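Side-chain contacts in probable transcriptional regulator, LysR family protein (Rhodococcus sp., PDB 2QL3), which probably acts as a LysR-type DNA-binding transcription regulator, of which this chain is the C-terminal LysR substrate-binding domain: residues A[90-93]-A[94-98]; A[192-196]-A[197-201]; A[63-66]-A[67-71]. One frame throughout, in Å; residues are numbered along the deposited sequence.

In the fold
All three contacts are local, each made where the chain turns or enters a new element of the LysR substrate-binding domain, a fold of the periplasmic-binding-protein kind. Along the chain interaction 3 comes first, leading into strand 69-84, interaction 1 lies in the loop after that strand, and interaction 2 starts the last helix, 196-205. Interactions 2 and 3 sit on the same side of the chain's centre, their own centres 18 Å apart and their nearest atoms about 7 Å. Interaction 1 is on the opposite side, 45 Å from interaction 2 and 34 Å from interaction 3, centre to centre. A phosphate ion, probably from the crystallisation liquor, has its nearest atom about 3 Å from the Arg199 side chain.

Interaction 1. Residues A[90-93]-A[94-98]; sequences AGVD and GPVRL
Val92 lays its CG1 methyl over the backbone that follows it, touching Gly94 O at 3.6 Å and Pro95 O at 3.7 Å. The same methyl meets CG1 of Val96 at 3.9 Å, the apolar side-chain contact that spans this bend. What aims it there is the first torsion of Val92: CG1 stands opposite the backbone N (chi1 161°) and lies beside the carbonyl carbon, on the side to which the chain returns. At Gly94 the chain takes angles (phi 84°, psi -163°) at which a beta carbon would be jammed against Asp93 O, a conformation that calls for glycine. The CB of Asp93 leaves its backbone away from 94-98, while the carboxylate, anti to the backbone N, keeps OD1 3.4 Å from Gly94 N. The bend belongs to the surface loop between strands 69-84 and 106-109. Val96 itself is buried and bonds through its backbone to Pro173 and Ala175, Pro95 rests on Pro173 at the end of strand 169-173, and Leu98 packs against helix 114-125.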
loop_
_atom_site.group_PDB
_atom_site.type_symbol
_atom_site.label_atom_id
_atom_site.label_comp_id
_atom_site.label_asym_id
_atom_site.label_seq_id
_atom_site.Cartn_x
_atom_site.Cartn_y
_atom_site.Cartn_z
ATOM N N ALA A 90 -21.877 11.682 4.631
ATOM C CA ALA A 90 -20.992 11.586 5.832
ATOM C C ALA A 90 -21.662 12.107 7.089
ATOM O O ALA A 90 -21.214 11.799 8.199
ATOM C CB ALA A 90 -19.650 12.278 5.627
ATOM N N GLY A 91 -22.710 12.911 6.890
ATOM C CA GLY A 91 -23.661 13.303 7.942
ATOM C C GLY A 91 -24.519 12.141 8.488
ATOM O O GLY A 91 -24.905 12.165 9.652
ATOM N N VAL A 92 -24.804 11.126 7.658
ATOM C CA VAL A 92 -25.597 9.934 8.067
ATOM C C VAL A 92 -25.196 9.432 9.436
ATOM O O VAL A 92 -24.145 8.800 9.609
ATOM C CB VAL A 92 -25.582 8.731 7.005
ATOM C CG1 VAL A 92 -25.994 7.397 7.640
ATOM C CG2 VAL A 92 -26.512 9.031 5.816
ATOM N N ASP A 93 -26.034 9.743 10.409
ATOM C CA ASP A 93 -25.968 9.078 11.696
ATOM C C ASP A 93 -26.337 7.572 11.617
ATOM O O ASP A 93 -27.371 7.201 11.091
ATOM C CB ASP A 93 -26.887 9.794 12.687
ATOM C CG ASP A 93 -26.623 9.374 14.104
ATOM O OD1 ASP A 93 -25.436 9.186 14.456
ATOM O OD2 ASP A 93 -27.592 9.227 14.862
ATOM N N GLY A 94 -25.483 6.714 12.157
ATOM C CA GLY A 94 -25.705 5.263 12.140
ATOM C C GLY A 94 -25.231 4.612 10.839
ATOM O O GLY A 94 -24.464 5.202 10.084
ATOM N N PRO A 95 -25.693 3.377 10.570
ATOM C CA PRO A 95 -25.206 2.661 9.398
ATOM C C PRO A 95 -25.746 3.206 8.051
ATOM O O PRO A 95 -26.820 3.822 8.005
ATOM C CB PRO A 95 -25.686 1.236 9.642
ATOM C CG PRO A 95 -26.185 1.208 11.081
ATOM C CD PRO A 95 -26.685 2.586 11.313
ATOM N N VAL A 96 -25.020 2.969 6.963
ATOM C CA VAL A 96 -25.548 3.395 5.652
ATOM C C VAL A 96 -26.204 2.205 4.989
ATOM O O VAL A 96 -25.770 1.093 5.191
ATOM C CB VAL A 96 -24.476 3.992 4.691
ATOM C CG1 VAL A 96 -23.803 5.222 5.292
ATOM C CG2 VAL A 96 -23.470 2.948 4.309
ATOM N N ARG A 97 -27.279 2.414 4.248
ATOM C CA ARG A 97 -27.665 1.381 3.309
ATOM C C ARG A 97 -26.961 1.649 2.000
ATOM O O ARG A 97 -27.026 2.741 1.456
ATOM C CB ARG A 97 -29.158 1.208 3.124
ATOM C CG ARG A 97 -30.083 2.258 3.588
ATOM C CD ARG A 97 -31.537 1.672 3.629
ATOM N NE ARG A 97 -31.552 0.292 3.146
ATOM C CZ ARG A 97 -31.807 -0.106 1.895
ATOM N NH1 ARG A 97 -31.755 -1.413 1.598
ATOM N NH2 ARG A 97 -32.110 0.791 0.940
ATOM N N LEU A 98 -26.236 0.653 1.533
ATOM C CA LEU A 98 -25.333 0.815 0.409
ATOM C C LEU A 98 -26.108 1.316 -0.796
ATOM O O LEU A 98 -25.603 2.109 -1.585
ATOM C CB LEU A 98 -24.776 -0.543 0.087
ATOM C CG LEU A 98 -23.298 -0.860 0.013
ATOM C CD1 LEU A 98 -23.187 -2.317 0.357
ATOM C CD2 LEU A 98 -22.847 -0.625 -1.396
#

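Interaction 2. Residues A[192-196]-A[197-201]; sequences ATLSR and VARAF
Ser195 OG accepts a hydrogen bond from the backbone N of Ala198 at 3.1 Å, with an N-H...O angle of 159°. CG2 of Val197 presses close on the same Ser195 OG, a tight contact at 3.1 Å, and CB of Ala198 lies 3.5 Å from it. It reaches that amide because chi1 of 79° sets OG between the backbone N and the carbonyl carbon of its own residue, turned toward the first turn of the helix. This is an N-cap: Ser195 stands right before helix 196-205 and supplies an acceptor to an amide that has no earlier turn to bond to. Replacing this serine by an alanine is likely to leave the Ala198 amide without its side-chain acceptor and the first turn of the helix less firmly capped. The regular helical bonds begin alongside, with Arg199 N giving to Ser195 O in a nearly straight bond (172°) and Ala200 N giving to Arg196 O at 2.9 Å. One residue before the cap, Leu194 points toward the helix and sets CD2 against CB of Ala198 at 4.1 Å, an apolar contact across the cap. The guanidinium groups of Arg196 and Arg199 do not touch, NH2 of the former being 6.2 Å from NE of the latter. NH1 of Arg199 lies at long, weak ion-pair range of a bound phosphate ion, probably from the crystallisation liquor. Farther out, Arg196, Val197 and Ala200 all touch Val3, while Phe201 rests on Ile7 and Val9 of strand 5-11 and meets Phe27 edge-to-face.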
loop_
_atom_site.group_PDB
_atom_site.type_symbol
_atom_site.label_atom_id
_atom_site.label_comp_id
_atom_site.label_asym_id
_atom_site.label_seq_id
_atom_site.Cartn_x
_atom_site.Cartn_y
_atom_site.Cartn_z
ATOM N N ALA A 192 0.588 -31.028 3.344
ATOM C CA ALA A 192 1.911 -30.648 3.815
ATOM C C ALA A 192 2.314 -31.448 5.069
ATOM O O ALA A 192 1.474 -31.746 5.915
ATOM C CB ALA A 192 1.969 -29.152 4.098
ATOM N N THR A 193 3.602 -31.782 5.166
ATOM C CA THR A 193 4.161 -32.326 6.392
ATOM C C THR A 193 4.697 -31.127 7.089
ATOM O O THR A 193 5.775 -30.626 6.722
ATOM C CB THR A 193 5.295 -33.285 6.132
ATOM O OG1 THR A 193 4.768 -34.381 5.425
ATOM C CG2 THR A 193 5.879 -33.849 7.444
ATOM N N LEU A 194 3.931 -30.635 8.072
ATOM C CA LEU A 194 4.325 -29.459 8.815
ATOM C C LEU A 194 5.627 -29.618 9.591
ATOM O O LEU A 194 5.860 -30.630 10.239
ATOM C CB LEU A 194 3.218 -28.974 9.753
ATOM C CG LEU A 194 1.972 -28.295 9.133
ATOM C CD1 LEU A 194 0.969 -27.945 10.248
ATOM C CD2 LEU A 194 2.244 -27.095 8.312
ATOM N N SER A 195 6.461 -28.581 9.558
ATOM C CA SER A 195 7.672 -28.600 10.382
ATOM C C SER A 195 7.332 -28.152 11.818
ATOM O O SER A 195 6.246 -27.636 12.087
ATOM C CB SER A 195 8.729 -27.677 9.776
ATOM O OG SER A 195 8.391 -26.327 10.133
ATOM N N ARG A 196 8.275 -28.350 12.718
ATOM C CA ARG A 196 8.112 -28.039 14.104
ATOM C C ARG A 196 7.909 -26.548 14.270
ATOM O O ARG A 196 7.073 -26.123 15.089
ATOM C CB ARG A 196 9.320 -28.486 14.911
ATOM C CG ARG A 196 9.698 -29.905 14.672
ATOM C CD ARG A 196 10.278 -30.601 15.858
ATOM N NE ARG A 196 9.268 -30.889 16.840
ATOM C CZ ARG A 196 8.880 -32.092 17.268
ATOM N NH1 ARG A 196 9.382 -33.228 16.823
ATOM N NH2 ARG A 196 7.926 -32.133 18.171
ATOM N N VAL A 197 8.635 -25.761 13.478
ATOM C CA VAL A 197 8.548 -24.301 13.574
ATOM C C VAL A 197 7.220 -23.779 12.996
ATOM O O VAL A 197 6.674 -22.834 13.535
ATOM C CB VAL A 197 9.734 -23.530 12.873
ATOM C CG1 VAL A 197 11.015 -23.749 13.589
ATOM C CG2 VAL A 197 9.925 -24.030 11.463
ATOM N N ALA A 198 6.714 -24.422 11.945
ATOM C CA ALA A 198 5.424 -24.085 11.310
ATOM C C ALA A 198 4.301 -24.358 12.304
ATOM O O ALA A 198 3.422 -23.533 12.527
ATOM C CB ALA A 198 5.220 -24.908 10.015
ATOM N N ARG A 199 4.334 -25.540 12.904
ATOM C CA ARG A 199 3.386 -25.932 13.926
ATOM C C ARG A 199 3.453 -24.956 15.135
ATOM O O ARG A 199 2.413 -24.505 15.640
ATOM C CB ARG A 199 3.682 -27.357 14.347
ATOM C CG ARG A 199 2.473 -28.132 14.467
ATOM C CD ARG A 199 2.751 -29.539 14.089
ATOM N NE ARG A 199 2.714 -30.384 15.267
ATOM C CZ ARG A 199 1.621 -30.993 15.738
ATOM N NH1 ARG A 199 0.441 -30.862 15.128
ATOM N NH2 ARG A 199 1.717 -31.755 16.832
ATOM N N ALA A 200 4.662 -24.614 15.571
ATOM C CA ALA A 200 4.809 -23.640 16.666
ATOM C C ALA A 200 4.180 -22.312 16.295
ATOM O O ALA A 200 3.525 -21.677 17.148
ATOM C CB ALA A 200 6.285 -23.454 17.120
ATOM N N PHE A 201 4.339 -21.926 15.013
ATOM C CA PHE A 201 3.757 -20.669 14.508
ATOM C C PHE A 201 2.202 -20.651 14.561
ATOM O O PHE A 201 1.595 -19.709 15.098
ATOM C CB PHE A 201 4.250 -20.336 13.097
ATOM C CG PHE A 201 3.757 -19.043 12.588
ATOM C CD1 PHE A 201 4.480 -17.891 12.818
ATOM C CD2 PHE A 201 2.578 -18.952 11.829
ATOM C CE1 PHE A 201 4.071 -16.663 12.333
ATOM C CE2 PHE A 201 2.151 -17.703 11.351
ATOM C CZ PHE A 201 2.918 -16.542 11.636
#

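Interaction 3. Residues A[63-66]-A[67-71]; sequences LDLS and PEWQT
A type I beta turn from Ser66 to Trp69 carries the chain from the loop after strand 57-61 into strand 69-84. Its closing bond runs from Trp69 N to Ser66 O at 3.3 Å; the amide approaches from above the carbonyl plane, 59° out of it. A water donates to the same Ser66 O at 2.7 Å and to Trp69 O at 3.1 Å, giving that carbonyl a second partner and bridging the two ends of the turn. With CG of Trp69 anti to its carbonyl carbon (chi1 -68°), the indole turns back to Ser66, whose OG sits 3.3 Å above one face, displaced toward the rim on the five-membered side, where NE1 and CD1 are its nearest atoms. That oxygen is not hydrogen-bonded to NE1; it simply rests on the ring. At the six-membered end Leu65 brings CD2 to 4.1 Å from CZ3 of Trp69, the two side chains crossing at about a right angle, while its other methyl, CD1, reaches CG2 of Thr71 at 4.0 Å. Around the turn, Trp69 is buried against Arg47, Leu50 and Glu51 of helix 43-51 and meets the ring of His189, and strand 182-189 lies alongside, with Gln70 bonded through its backbone to Trp188.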
loop_
_atom_site.group_PDB
_atom_site.type_symbol
_atom_site.label_atom_id
_atom_site.label_comp_id
_atom_site.label_asym_id
_atom_site.label_seq_id
_atom_site.Cartn_x
_atom_site.Cartn_y
_atom_site.Cartn_z
ATOM N N LEU A 63 -11.751 -16.297 1.770
ATOM C CA LEU A 63 -12.578 -16.085 0.573
ATOM C C LEU A 63 -11.936 -16.829 -0.607
ATOM O O LEU A 63 -10.736 -16.660 -0.905
ATOM C CB LEU A 63 -12.703 -14.577 0.213
ATOM C CG LEU A 63 -13.333 -13.646 1.241
ATOM C CD1 LEU A 63 -13.154 -12.215 0.902
ATOM C CD2 LEU A 63 -14.820 -13.971 1.416
ATOM N N ASP A 64 -12.727 -17.692 -1.249
ATOM C CA ASP A 64 -12.294 -18.391 -2.480
ATOM C C ASP A 64 -11.015 -19.268 -2.294
ATOM O O ASP A 64 -10.184 -19.351 -3.188
ATOM C CB ASP A 64 -12.070 -17.366 -3.649
ATOM C CG ASP A 64 -13.276 -16.366 -3.882
ATOM O OD1 ASP A 64 -14.431 -16.802 -3.839
ATOM O OD2 ASP A 64 -13.053 -15.140 -4.189
ATOM N N LEU A 65 -10.834 -19.887 -1.127
ATOM C CA LEU A 65 -9.613 -20.640 -0.839
ATOM C C LEU A 65 -9.819 -22.074 -1.334
ATOM O O LEU A 65 -10.945 -22.525 -1.372
ATOM C CB LEU A 65 -9.325 -20.626 0.681
ATOM C CG LEU A 65 -9.098 -19.268 1.368
ATOM C CD1 LEU A 65 -8.769 -19.457 2.854
ATOM C CD2 LEU A 65 -8.022 -18.426 0.658
ATOM N N SER A 66 -8.772 -22.806 -1.701
ATOM C CA SER A 66 -8.983 -24.236 -1.947
ATOM C C SER A 66 -9.474 -24.943 -0.705
ATOM O O SER A 66 -9.037 -24.653 0.411
ATOM C CB SER A 66 -7.740 -25.006 -2.395
ATOM O OG SER A 66 -6.621 -24.162 -2.344
ATOM N N PRO A 67 -10.374 -25.908 -0.919
ATOM C CA PRO A 67 -10.651 -26.925 0.095
ATOM C C PRO A 67 -9.426 -27.729 0.524
ATOM O O PRO A 67 -9.528 -28.420 1.530
ATOM C CB PRO A 67 -11.671 -27.854 -0.601
ATOM C CG PRO A 67 -12.324 -27.014 -1.598
ATOM C CD PRO A 67 -11.236 -26.079 -2.113
ATOM N N GLU A 68 -8.302 -27.664 -0.205
ATOM C CA GLU A 68 -7.089 -28.442 0.159
ATOM C C GLU A 68 -6.357 -27.824 1.387
ATOM O O GLU A 68 -5.427 -28.429 1.930
ATOM C CB GLU A 68 -6.104 -28.567 -1.038
ATOM C CG GLU A 68 -6.450 -29.635 -2.181
ATOM C CD GLU A 68 -5.196 -30.135 -2.988
ATOM O OE1 GLU A 68 -4.692 -29.439 -3.934
ATOM O OE2 GLU A 68 -4.722 -31.272 -2.710
ATOM N N TRP A 69 -6.772 -26.606 1.781
ATOM C CA TRP A 69 -6.140 -25.825 2.839
ATOM C C TRP A 69 -6.865 -25.969 4.158
ATOM O O TRP A 69 -8.059 -25.799 4.251
ATOM C CB TRP A 69 -6.107 -24.341 2.440
ATOM C CG TRP A 69 -5.150 -24.041 1.247
ATOM C CD1 TRP A 69 -4.576 -24.953 0.372
ATOM C CD2 TRP A 69 -4.755 -22.747 0.786
ATOM N NE1 TRP A 69 -3.838 -24.297 -0.586
ATOM C CE2 TRP A 69 -3.908 -22.942 -0.347
ATOM C CE3 TRP A 69 -5.013 -21.445 1.225
ATOM C CZ2 TRP A 69 -3.317 -21.874 -1.027
ATOM C CZ3 TRP A 69 -4.404 -20.376 0.567
ATOM C CH2 TRP A 69 -3.585 -20.598 -0.568
ATOM N N GLN A 70 -6.122 -26.331 5.167
ATOM C CA GLN A 70 -6.572 -26.291 6.544
ATOM C C GLN A 70 -6.470 -24.818 6.934
ATOM O O GLN A 70 -5.555 -24.122 6.481
ATOM C CB GLN A 70 -5.609 -27.120 7.377
ATOM C CG GLN A 70 -5.673 -28.611 7.100
ATOM C CD GLN A 70 -6.792 -29.268 7.892
ATOM O OE1 GLN A 70 -6.608 -29.634 9.060
ATOM N NE2 GLN A 70 -7.955 -29.422 7.270
ATOM N N THR A 71 -7.409 -24.337 7.729
ATOM C CA THR A 71 -7.425 -22.930 8.143
ATOM C C THR A 71 -7.808 -22.854 9.633
ATOM O O THR A 71 -8.451 -23.755 10.138
ATOM C CB THR A 71 -8.441 -22.059 7.347
ATOM O OG1 THR A 71 -9.762 -22.537 7.595
ATOM C CG2 THR A 71 -8.159 -22.029 5.808
HETATM O O HOH W 1 -10.046 -23.892 2.852
#